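Local coordinates for excinuclease ABC, subunit A. (Deinococcus radiodurans, PDB 2VF7), which probably binds damaged DNA as an ATP-hydrolysing, zinc-containing UvrA-family member of the ABC superfamily, taking part in nucleotide excision repair, at residues A[689-698]-A[714-725]; A[44-52]-A[451-462]. The protein carries 1 engineered substitution. All coordinates share one frame; numbering follows the deposited sequence.

Interaction 1 (A[689-698]-A[714-725])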
loop_
_atom_site.group_PDB
_atom_site.type_symbol
_atom_site.label_atom_id
_atom_site.label_comp_id
_atom_site.label_asym_id
_atom_site.label_seq_id
_atom_site.Cartn_x
_atom_site.Cartn_y
_atom_site.Cartn_z
ATOM N N VAL A 689 36.959 -11.366 -4.006
ATOM C CA VAL A 689 36.719 -12.710 -4.560
ATOM C C VAL A 689 35.239 -13.071 -4.739
ATOM O O VAL A 689 34.870 -13.638 -5.732
ATOM C CB VAL A 689 37.555 -13.900 -3.898
ATOM C CG1 VAL A 689 38.954 -13.455 -3.383
ATOM C CG2 VAL A 689 36.797 -14.676 -2.852
ATOM N N LEU A 690 34.391 -12.746 -3.777
ATOM C CA LEU A 690 32.955 -12.971 -3.912
ATOM C C LEU A 690 32.278 -12.197 -5.046
ATOM O O LEU A 690 31.289 -12.665 -5.571
ATOM C CB LEU A 690 32.271 -12.713 -2.591
ATOM C CG LEU A 690 32.651 -13.723 -1.508
ATOM C CD1 LEU A 690 32.296 -13.181 -0.146
ATOM C CD2 LEU A 690 31.969 -15.080 -1.762
ATOM N N ALA A 691 32.827 -11.031 -5.418
ATOM C CA ALA A 691 32.396 -10.254 -6.593
ATOM C C ALA A 691 32.850 -10.830 -7.950
ATOM O O ALA A 691 32.459 -10.329 -9.029
ATOM C CB ALA A 691 32.844 -8.805 -6.460
ATOM N N LEU A 692 33.672 -11.879 -7.892
ATOM C CA LEU A 692 34.243 -12.507 -9.066
ATOM C C LEU A 692 33.223 -13.400 -9.740
ATOM O O LEU A 692 32.508 -14.179 -9.090
ATOM C CB LEU A 692 35.493 -13.319 -8.692
ATOM C CG LEU A 692 36.926 -12.998 -9.144
ATOM C CD1 LEU A 692 37.170 -11.553 -9.507
ATOM C CD2 LEU A 692 37.930 -13.434 -8.095
ATOM N N THR A 693 33.206 -13.284 -11.062
ATOM C CA THR A 693 32.451 -14.094 -11.950
ATOM C C THR A 693 33.021 -15.522 -11.918
ATOM O O THR A 693 34.187 -15.710 -11.542
ATOM C CB THR A 693 32.590 -13.447 -13.326
ATOM O OG1 THR A 693 31.648 -12.375 -13.449
ATOM C CG2 THR A 693 32.374 -14.417 -14.440
ATOM N N VAL A 694 32.235 -16.534 -12.295
ATOM C CA VAL A 694 32.753 -17.917 -12.318
ATOM C C VAL A 694 33.918 -18.049 -13.313
ATOM O O VAL A 694 34.922 -18.709 -13.024
ATOM C CB VAL A 694 31.630 -19.008 -12.541
ATOM C CG1 VAL A 694 32.227 -20.355 -12.875
ATOM C CG2 VAL A 694 30.784 -19.162 -11.298
ATOM N N ASP A 695 33.784 -17.399 -14.468
ATOM C CA ASP A 695 34.870 -17.264 -15.447
ATOM C C ASP A 695 36.156 -16.620 -14.906
ATOM O O ASP A 695 37.244 -17.104 -15.204
ATOM C CB ASP A 695 34.411 -16.419 -16.631
ATOM C CG ASP A 695 33.535 -17.172 -17.608
ATOM O OD1 ASP A 695 33.093 -16.503 -18.574
ATOM O OD2 ASP A 695 33.292 -18.400 -17.437
ATOM N N GLU A 696 36.041 -15.511 -14.162
ATOM C CA GLU A 696 37.225 -14.783 -13.689
ATOM C C GLU A 696 37.859 -15.516 -12.518
ATOM O O GLU A 696 39.067 -15.427 -12.311
ATOM C CB GLU A 696 36.910 -13.359 -13.217
ATOM C CG GLU A 696 36.159 -12.412 -14.152
ATOM C CD GLU A 696 35.535 -11.200 -13.388
ATOM O OE1 GLU A 696 35.472 -10.087 -13.966
ATOM O OE2 GLU A 696 35.112 -11.353 -12.211
ATOM N N ALA A 697 37.047 -16.215 -11.731
ATOM C CA ALA A 697 37.570 -16.994 -10.601
ATOM C C ALA A 697 38.246 -18.277 -11.083
ATOM O O ALA A 697 39.035 -18.898 -10.349
ATOM C CB ALA A 697 36.467 -17.304 -9.602
ATOM N N HIS A 698 37.922 -18.655 -12.321
ATOM C CA HIS A 698 38.471 -19.821 -12.990
ATOM C C HIS A 698 39.933 -19.533 -13.318
ATOM O O HIS A 698 40.808 -20.387 -13.108
ATOM C CB HIS A 698 37.635 -20.100 -14.247
ATOM C CG HIS A 698 38.120 -21.245 -15.081
ATOM N ND1 HIS A 698 39.019 -21.086 -16.114
ATOM C CD2 HIS A 698 37.793 -22.560 -15.066
ATOM C CE1 HIS A 698 39.241 -22.257 -16.687
ATOM N NE2 HIS A 698 38.505 -23.168 -16.073
ATOM N N LEU A 714 30.691 -25.665 -12.791
ATOM C CA LEU A 714 29.810 -24.508 -12.948
ATOM C C LEU A 714 29.995 -23.831 -14.282
ATOM O O LEU A 714 29.081 -23.210 -14.802
ATOM C CB LEU A 714 30.053 -23.508 -11.844
ATOM C CG LEU A 714 29.571 -23.951 -10.477
ATOM C CD1 LEU A 714 30.145 -22.997 -9.446
ATOM C CD2 LEU A 714 28.024 -23.971 -10.420
ATOM N N ARG A 715 31.187 -23.960 -14.843
ATOM C CA ARG A 715 31.509 -23.294 -16.097
ATOM C C ARG A 715 31.007 -24.127 -17.252
ATOM O O ARG A 715 30.331 -23.610 -18.141
ATOM C CB ARG A 715 33.008 -23.029 -16.191
ATOM C CG ARG A 715 33.357 -21.747 -16.901
ATOM C CD ARG A 715 34.856 -21.442 -16.816
ATOM N NE ARG A 715 35.359 -20.858 -18.059
ATOM C CZ ARG A 715 35.679 -21.561 -19.144
ATOM N NH1 ARG A 715 35.556 -22.882 -19.153
ATOM N NH2 ARG A 715 36.127 -20.945 -20.230
ATOM N N GLU A 716 31.315 -25.426 -17.205
ATOM C CA GLU A 716 30.819 -26.430 -18.153
ATOM C C GLU A 716 29.292 -26.433 -18.334
ATOM O O GLU A 716 28.775 -26.802 -19.399
ATOM C CB GLU A 716 31.264 -27.834 -17.711
ATOM C CG GLU A 716 32.664 -28.232 -18.158
ATOM C CD GLU A 716 33.160 -29.528 -17.511
ATOM O OE1 GLU A 716 33.266 -29.588 -16.264
ATOM O OE2 GLU A 716 33.464 -30.488 -18.263
ATOM N N VAL A 717 28.575 -26.045 -17.290
ATOM C CA VAL A 717 27.122 -26.198 -17.253
ATOM C C VAL A 717 26.411 -24.882 -17.688
ATOM O O VAL A 717 25.180 -24.823 -17.818
ATOM C CB VAL A 717 26.683 -26.793 -15.858
ATOM C CG1 VAL A 717 26.158 -25.730 -14.888
ATOM C CG2 VAL A 717 25.717 -27.933 -16.034
ATOM N N GLY A 718 27.221 -23.844 -17.928
ATOM C CA GLY A 718 26.783 -22.610 -18.582
ATOM C C GLY A 718 26.704 -21.355 -17.725
ATOM O O GLY A 718 26.204 -20.329 -18.194
ATOM N N LEU A 719 27.211 -21.419 -16.495
ATOM C CA LEU A 719 27.020 -20.353 -15.524
ATOM C C LEU A 719 28.241 -19.441 -15.297
ATOM O O LEU A 719 28.398 -18.892 -14.237
ATOM C CB LEU A 719 26.566 -20.932 -14.177
ATOM C CG LEU A 719 25.297 -21.791 -14.110
ATOM C CD1 LEU A 719 25.072 -22.197 -12.700
ATOM C CD2 LEU A 719 24.094 -21.037 -14.625
ATOM N N GLY A 720 29.071 -19.252 -16.306
ATOM C CA GLY A 720 30.273 -18.472 -16.149
ATOM C C GLY A 720 30.020 -17.017 -15.809
ATOM O O GLY A 720 30.906 -16.339 -15.307
ATOM N N TYR A 721 28.805 -16.544 -16.081
ATOM C CA TYR A 721 28.471 -15.134 -15.902
ATOM C C TYR A 721 28.106 -14.804 -14.458
ATOM O O TYR A 721 28.099 -13.639 -14.071
ATOM C CB TYR A 721 27.364 -14.703 -16.898
ATOM C CG TYR A 721 26.033 -15.417 -16.739
ATOM C CD1 TYR A 721 25.010 -14.866 -15.973
ATOM C CD2 TYR A 721 25.807 -16.646 -17.351
ATOM C CE1 TYR A 721 23.802 -15.516 -15.823
ATOM C CE2 TYR A 721 24.615 -17.308 -17.194
ATOM C CZ TYR A 721 23.613 -16.741 -16.436
ATOM O OH TYR A 721 22.418 -17.410 -16.299
ATOM N N LEU A 722 27.817 -15.832 -13.660
ATOM C CA LEU A 722 27.405 -15.623 -12.287
ATOM C C LEU A 722 28.585 -15.273 -11.382
ATOM O O LEU A 722 29.705 -15.687 -11.662
ATOM C CB LEU A 722 26.657 -16.853 -11.759
ATOM C CG LEU A 722 25.316 -17.171 -12.417
ATOM C CD1 LEU A 722 24.700 -18.371 -11.774
ATOM C CD2 LEU A 722 24.369 -15.990 -12.295
ATOM N N ARG A 723 28.308 -14.538 -10.296
ATOM C CA ARG A 723 29.298 -14.127 -9.310
ATOM C C ARG A 723 29.289 -15.053 -8.096
ATOM O O ARG A 723 28.233 -15.444 -7.598
ATOM C CB ARG A 723 29.061 -12.676 -8.857
ATOM C CG ARG A 723 29.309 -11.630 -9.936
ATOM C CD ARG A 723 29.169 -10.200 -9.403
ATOM N NE ARG A 723 27.779 -9.863 -9.098
ATOM C CZ ARG A 723 26.857 -9.498 -10.008
ATOM N NH1 ARG A 723 27.169 -9.400 -11.312
ATOM N NH2 ARG A 723 25.610 -9.243 -9.617
ATOM N N LEU A 724 30.479 -15.404 -7.620
ATOM C CA LEU A 724 30.652 -16.346 -6.511
ATOM C C LEU A 724 29.744 -16.076 -5.316
ATOM O O LEU A 724 29.142 -16.993 -4.779
ATOM C CB LEU A 724 32.123 -16.345 -6.071
ATOM C CG LEU A 724 32.954 -17.438 -6.725
ATOM C CD1 LEU A 724 32.677 -17.477 -8.203
ATOM C CD2 LEU A 724 34.422 -17.218 -6.420
ATOM N N GLY A 725 29.645 -14.811 -4.927
ATOM C CA GLY A 725 28.826 -14.367 -3.798
ATOM C C GLY A 725 27.431 -13.867 -4.170
ATOM O O GLY A 725 26.686 -13.407 -3.307
#
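L692 O is gripped twice: L724 N donates to it at 2.8 Å in a nearly straight bond, and R723 CA adds a bent CA-H...O contact at 3.2 Å. The next rung is V694 N to L722 O, 2.7 Å but bent to 135° at the hydrogen. Together they frame T693 and R723 as a single beta bridge, and G725 N closes the row on a lone pair of L690 O, in the carbonyl plane. Beside this row the L724 side chain reaches across, CD1 lying 4.0 Å from V694 CG2 and CD2 meeting A697 CB. At the far end polar groups take over. The H698 ring, carried toward R715 by a CG anti to the backbone N (chi1 177°), has R715 CD over one face, 3.9 Å from the ring centroid. The guanidinium continues this flat stack, its plane 21° from the ring, while D695 OD2 forms a 3.3 Å salt bridge with R715 NE. D695 OD2 also lies against G720 CA, where a CB would collide with it. V694, L714, L719 and L722 pack on M602 of helix 602-605, and L714 and L719 also touch helix 733-743, which starts in the LSGGE signature sequence of ABC ATPases.

Interaction 2 (A[44-52]-A[451-462]). With ADP (adenosine-5'-diphosphate), chain E.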
loop_
_atom_site.group_PDB
_atom_site.type_symbol
_atom_site.label_atom_id
_atom_site.label_comp_id
_atom_site.label_asym_id
_atom_site.label_seq_id
_atom_site.Cartn_x
_atom_site.Cartn_y
_atom_site.Cartn_z
ATOM N N VAL A 44 20.110 -15.758 -25.654
ATOM C CA VAL A 44 20.602 -16.763 -24.694
ATOM C C VAL A 44 20.325 -16.334 -23.265
ATOM O O VAL A 44 19.963 -15.182 -23.009
ATOM C CB VAL A 44 22.111 -17.143 -24.888
ATOM C CG1 VAL A 44 22.347 -17.765 -26.257
ATOM C CG2 VAL A 44 23.009 -15.944 -24.678
ATOM N N SER A 45 20.451 -17.270 -22.336
ATOM C CA SER A 45 20.207 -16.981 -20.938
ATOM C C SER A 45 21.389 -16.200 -20.427
ATOM O O SER A 45 22.519 -16.463 -20.807
ATOM C CB SER A 45 20.027 -18.272 -20.145
ATOM O OG SER A 45 21.252 -18.944 -20.042
ATOM N N GLY A 46 21.112 -15.219 -19.588
ATOM C CA GLY A 46 22.147 -14.346 -19.072
ATOM C C GLY A 46 22.464 -13.217 -20.016
ATOM O O GLY A 46 23.273 -12.363 -19.681
ATOM N N SER A 47 21.825 -13.201 -21.187
ATOM C CA SER A 47 22.054 -12.133 -22.176
ATOM C C SER A 47 21.513 -10.749 -21.768
ATOM O O SER A 47 22.060 -9.727 -22.188
ATOM C CB SER A 47 21.524 -12.530 -23.574
ATOM O OG SER A 47 20.150 -12.206 -23.737
ATOM N N GLY A 48 20.441 -10.716 -20.974
ATOM C CA GLY A 48 19.855 -9.456 -20.462
ATOM C C GLY A 48 18.373 -9.276 -20.796
ATOM O O GLY A 48 17.832 -8.172 -20.677
ATOM N N LYS A 49 17.709 -10.352 -21.208
ATOM C CA LYS A 49 16.280 -10.306 -21.599
ATOM C C LYS A 49 15.360 -9.829 -20.465
ATOM O O LYS A 49 14.458 -9.008 -20.688
ATOM C CB LYS A 49 15.795 -11.683 -22.030
ATOM C CG LYS A 49 16.529 -12.354 -23.169
ATOM C CD LYS A 49 15.665 -13.520 -23.676
ATOM C CE LYS A 49 15.647 -14.702 -22.728
ATOM N NZ LYS A 49 17.067 -15.095 -22.421
ATOM N N SER A 50 15.575 -10.358 -19.259
ATOM C CA SER A 50 14.812 -9.954 -18.082
ATOM C C SER A 50 15.227 -8.622 -17.550
ATOM O O SER A 50 14.367 -7.838 -17.175
ATOM C CB SER A 50 14.927 -10.980 -16.972
ATOM O OG SER A 50 14.119 -12.096 -17.299
ATOM N N SER A 51 16.531 -8.350 -17.480
ATOM C CA SER A 51 16.989 -7.012 -17.089
ATOM C C SER A 51 16.261 -5.903 -17.880
ATOM O O SER A 51 16.041 -4.825 -17.355
ATOM C CB SER A 51 18.498 -6.876 -17.255
ATOM O OG SER A 51 19.193 -7.675 -16.320
ATOM N N LEU A 52 15.870 -6.204 -19.119
ATOM C CA LEU A 52 15.118 -5.295 -20.011
ATOM C C LEU A 52 13.591 -5.327 -19.799
ATOM O O LEU A 52 13.007 -4.330 -19.359
ATOM C CB LEU A 52 15.478 -5.555 -21.477
ATOM C CG LEU A 52 15.005 -4.576 -22.560
ATOM C CD1 LEU A 52 15.285 -3.130 -22.206
ATOM C CD2 LEU A 52 15.658 -4.934 -23.873
ATOM N N VAL A 451 12.577 -8.574 -29.943
ATOM C CA VAL A 451 13.813 -7.934 -29.494
ATOM C C VAL A 451 14.851 -9.000 -29.104
ATOM O O VAL A 451 14.691 -9.682 -28.081
ATOM C CB VAL A 451 13.559 -7.015 -28.285
ATOM C CG1 VAL A 451 14.773 -6.151 -28.014
ATOM C CG2 VAL A 451 12.291 -6.151 -28.491
ATOM N N ASP A 452 15.902 -9.136 -29.919
ATOM C CA ASP A 452 16.963 -10.124 -29.661
ATOM C C ASP A 452 18.149 -9.462 -28.980
ATOM O O ASP A 452 18.749 -8.516 -29.509
ATOM C CB ASP A 452 17.404 -10.857 -30.947
ATOM C CG ASP A 452 18.067 -12.210 -30.661
ATOM O OD1 ASP A 452 19.206 -12.446 -31.144
ATOM O OD2 ASP A 452 17.448 -13.054 -29.962
ATOM N N VAL A 453 18.477 -9.986 -27.804
ATOM C CA VAL A 453 19.439 -9.375 -26.896
ATOM C C VAL A 453 20.782 -10.149 -26.845
ATOM O O VAL A 453 20.809 -11.381 -26.765
ATOM C CB VAL A 453 18.833 -9.220 -25.461
ATOM C CG1 VAL A 453 19.855 -8.721 -24.489
ATOM C CG2 VAL A 453 17.645 -8.269 -25.460
ATOM N N GLY A 454 21.870 -9.380 -26.930
ATOM C CA GLY A 454 23.238 -9.790 -26.625
ATOM C C GLY A 454 23.777 -10.798 -27.596
ATOM O O GLY A 454 23.016 -11.651 -28.096
ATOM N N PRO A 455 25.090 -10.737 -27.888
ATOM C CA PRO A 455 25.600 -11.907 -28.582
ATOM C C PRO A 455 25.513 -13.113 -27.635
ATOM O O PRO A 455 24.834 -14.091 -27.945
ATOM C CB PRO A 455 27.066 -11.540 -28.908
ATOM C CG PRO A 455 27.240 -10.130 -28.563
ATOM C CD PRO A 455 26.127 -9.726 -27.634
ATOM N N GLU A 456 26.159 -12.996 -26.468
ATOM C CA GLU A 456 26.311 -14.092 -25.497
ATOM C C GLU A 456 25.736 -13.704 -24.114
ATOM O O GLU A 456 24.819 -12.871 -24.015
ATOM C CB GLU A 456 27.794 -14.532 -25.392
ATOM C CG GLU A 456 28.515 -14.760 -26.734
ATOM C CD GLU A 456 29.992 -15.220 -26.603
ATOM O OE1 GLU A 456 30.253 -16.434 -26.391
ATOM O OE2 GLU A 456 30.905 -14.372 -26.755
ATOM N N ALA A 457 26.268 -14.312 -23.052
ATOM C CA ALA A 457 25.782 -14.069 -21.698
ATOM C C ALA A 457 26.685 -13.112 -20.915
ATOM O O ALA A 457 27.902 -13.098 -21.106
ATOM C CB ALA A 457 25.599 -15.391 -20.953
ATOM N N GLY A 458 26.092 -12.300 -20.044
ATOM C CA GLY A 458 26.874 -11.434 -19.159
ATOM C C GLY A 458 27.602 -10.266 -19.808
ATOM O O GLY A 458 27.026 -9.506 -20.574
ATOM N N GLU A 459 28.882 -10.121 -19.481
ATOM C CA GLU A 459 29.706 -9.016 -19.966
ATOM C C GLU A 459 29.882 -9.070 -21.488
ATOM O O GLU A 459 30.242 -8.071 -22.111
ATOM C CB GLU A 459 31.069 -9.001 -19.245
ATOM C CG GLU A 459 31.012 -9.500 -17.780
ATOM C CD GLU A 459 32.082 -8.903 -16.873
ATOM O OE1 GLU A 459 32.961 -9.653 -16.392
ATOM O OE2 GLU A 459 32.033 -7.680 -16.628
ATOM N N LYS A 460 29.605 -10.239 -22.070
ATOM C CA LYS A 460 29.689 -10.461 -23.518
ATOM C C LYS A 460 28.322 -10.419 -24.184
ATOM O O LYS A 460 28.182 -10.805 -25.334
ATOM C CB LYS A 460 30.356 -11.801 -23.825
ATOM C CG LYS A 460 31.852 -11.844 -23.600
ATOM C CD LYS A 460 32.379 -13.195 -24.052
ATOM C CE LYS A 460 33.881 -13.213 -24.222
ATOM N NZ LYS A 460 34.316 -14.512 -24.799
ATOM N N GLY A 461 27.317 -9.959 -23.450
ATOM C CA GLY A 461 25.980 -9.748 -23.990
ATOM C C GLY A 461 25.474 -8.363 -23.655
ATOM O O GLY A 461 26.253 -7.413 -23.565
ATOM N N GLY A 462 24.164 -8.236 -23.472
ATOM C CA GLY A 462 23.584 -6.957 -23.043
ATOM C C GLY A 462 23.416 -5.905 -24.125
ATOM O O GLY A 462 23.235 -4.737 -23.821
HETATM P PB ADP E . 18.165 -13.369 -19.219
HETATM O O1B ADP E . 18.323 -13.530 -20.704
HETATM O O2B ADP E . 18.659 -14.544 -18.428
HETATM O O3B ADP E . 16.757 -12.955 -18.833
HETATM P PA ADP E . 19.255 -11.698 -17.260
HETATM O O1A ADP E . 18.638 -12.768 -16.357
HETATM O O2A ADP E . 18.786 -10.286 -17.129
HETATM O O3A ADP E . 19.136 -12.145 -18.796
HETATM O "O5'" ADP E . 20.826 -11.670 -16.914
HETATM C "C5'" ADP E . 21.706 -10.577 -17.187
HETATM C "C4'" ADP E . 22.473 -10.250 -15.917
HETATM O "O4'" ADP E . 21.557 -9.689 -14.969
HETATM C "C3'" ADP E . 23.120 -11.447 -15.220
HETATM O "O3'" ADP E . 24.430 -11.099 -14.708
HETATM C "C2'" ADP E . 22.137 -11.737 -14.093
HETATM O "O2'" ADP E . 22.708 -12.452 -13.003
HETATM C "C1'" ADP E . 21.669 -10.339 -13.707
HETATM N N9 ADP E . 20.344 -10.316 -13.056
HETATM C C8 ADP E . 19.188 -10.722 -13.622
HETATM N N7 ADP E . 18.135 -10.599 -12.792
HETATM C C5 ADP E . 18.634 -10.082 -11.652
HETATM C C6 ADP E . 18.054 -9.659 -10.367
HETATM N N6 ADP E . 16.723 -9.808 -10.136
HETATM N N1 ADP E . 18.892 -9.157 -9.444
HETATM C C2 ADP E . 20.220 -9.009 -9.657
HETATM N N3 ADP E . 20.812 -9.358 -10.806
HETATM C C4 ADP E . 20.080 -9.886 -11.828
HETATM O O HOH W 1 21.412 -14.169 -27.316
#
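S47 and V453 lie against each other: S47 OG, between its backbone N and carbonyl carbon (chi1 87°), is turned to V453 O, 3.2 Å away, a weak bond for which V44 O competes. V453 in turn lays CG1 against S47 O at 3.3 Å and directs its other methyl, CG2, to L52 CD2, the two side chains crossing obliquely. Further along, V44 CG2 rests on the E456 carbonyl group, and A457 CB abuts S45 O. Residues 44-50 are most of the Walker A P-loop, which begins at G43, runs into helix 49-69 and wraps the ADP phosphates; strand 449-453 and its following loop back it. G458 N binds G46 O at 2.8 Å, from 50° above the carbonyl plane, while G46 N donates to ADP O2B. K49 bends at chi3 and chi4, curling its chain round ADP O1B and bringing NZ to 2.6 Å from that oxygen; NZ also donates to G43 O. A methionine in place of K49 would probably leave O1B without this amine and the carbonyl of G43 without its donor. S51 OG reaches ADP O2A at 2.8 Å, and water 1 joins V44 N to V453 O.

How the interactions relate
The centres of interactions 1 and 2 lie 16 Å apart, and Y721 carries the packing between them. Its CE1 is 3.8 Å from G46 CA, its CD2 is 3.8 Å from A457 CB, and its CB meets G458 CA at 4.0 Å; one residue of 714-725 thus touches both segments of interaction 2. Y721 OH is bonded to E735 in helix 733-743. Both contacts also reach the same ADP: 44-52 holds its phosphates, while the L722 side chain comes within about 4 Å of it and nearby Q726 hydrogen-bonds it. A P-loop facing the segment that leads to a signature helix is consistent with the composite nucleotide sites of paired ABC domains, here formed within one chain.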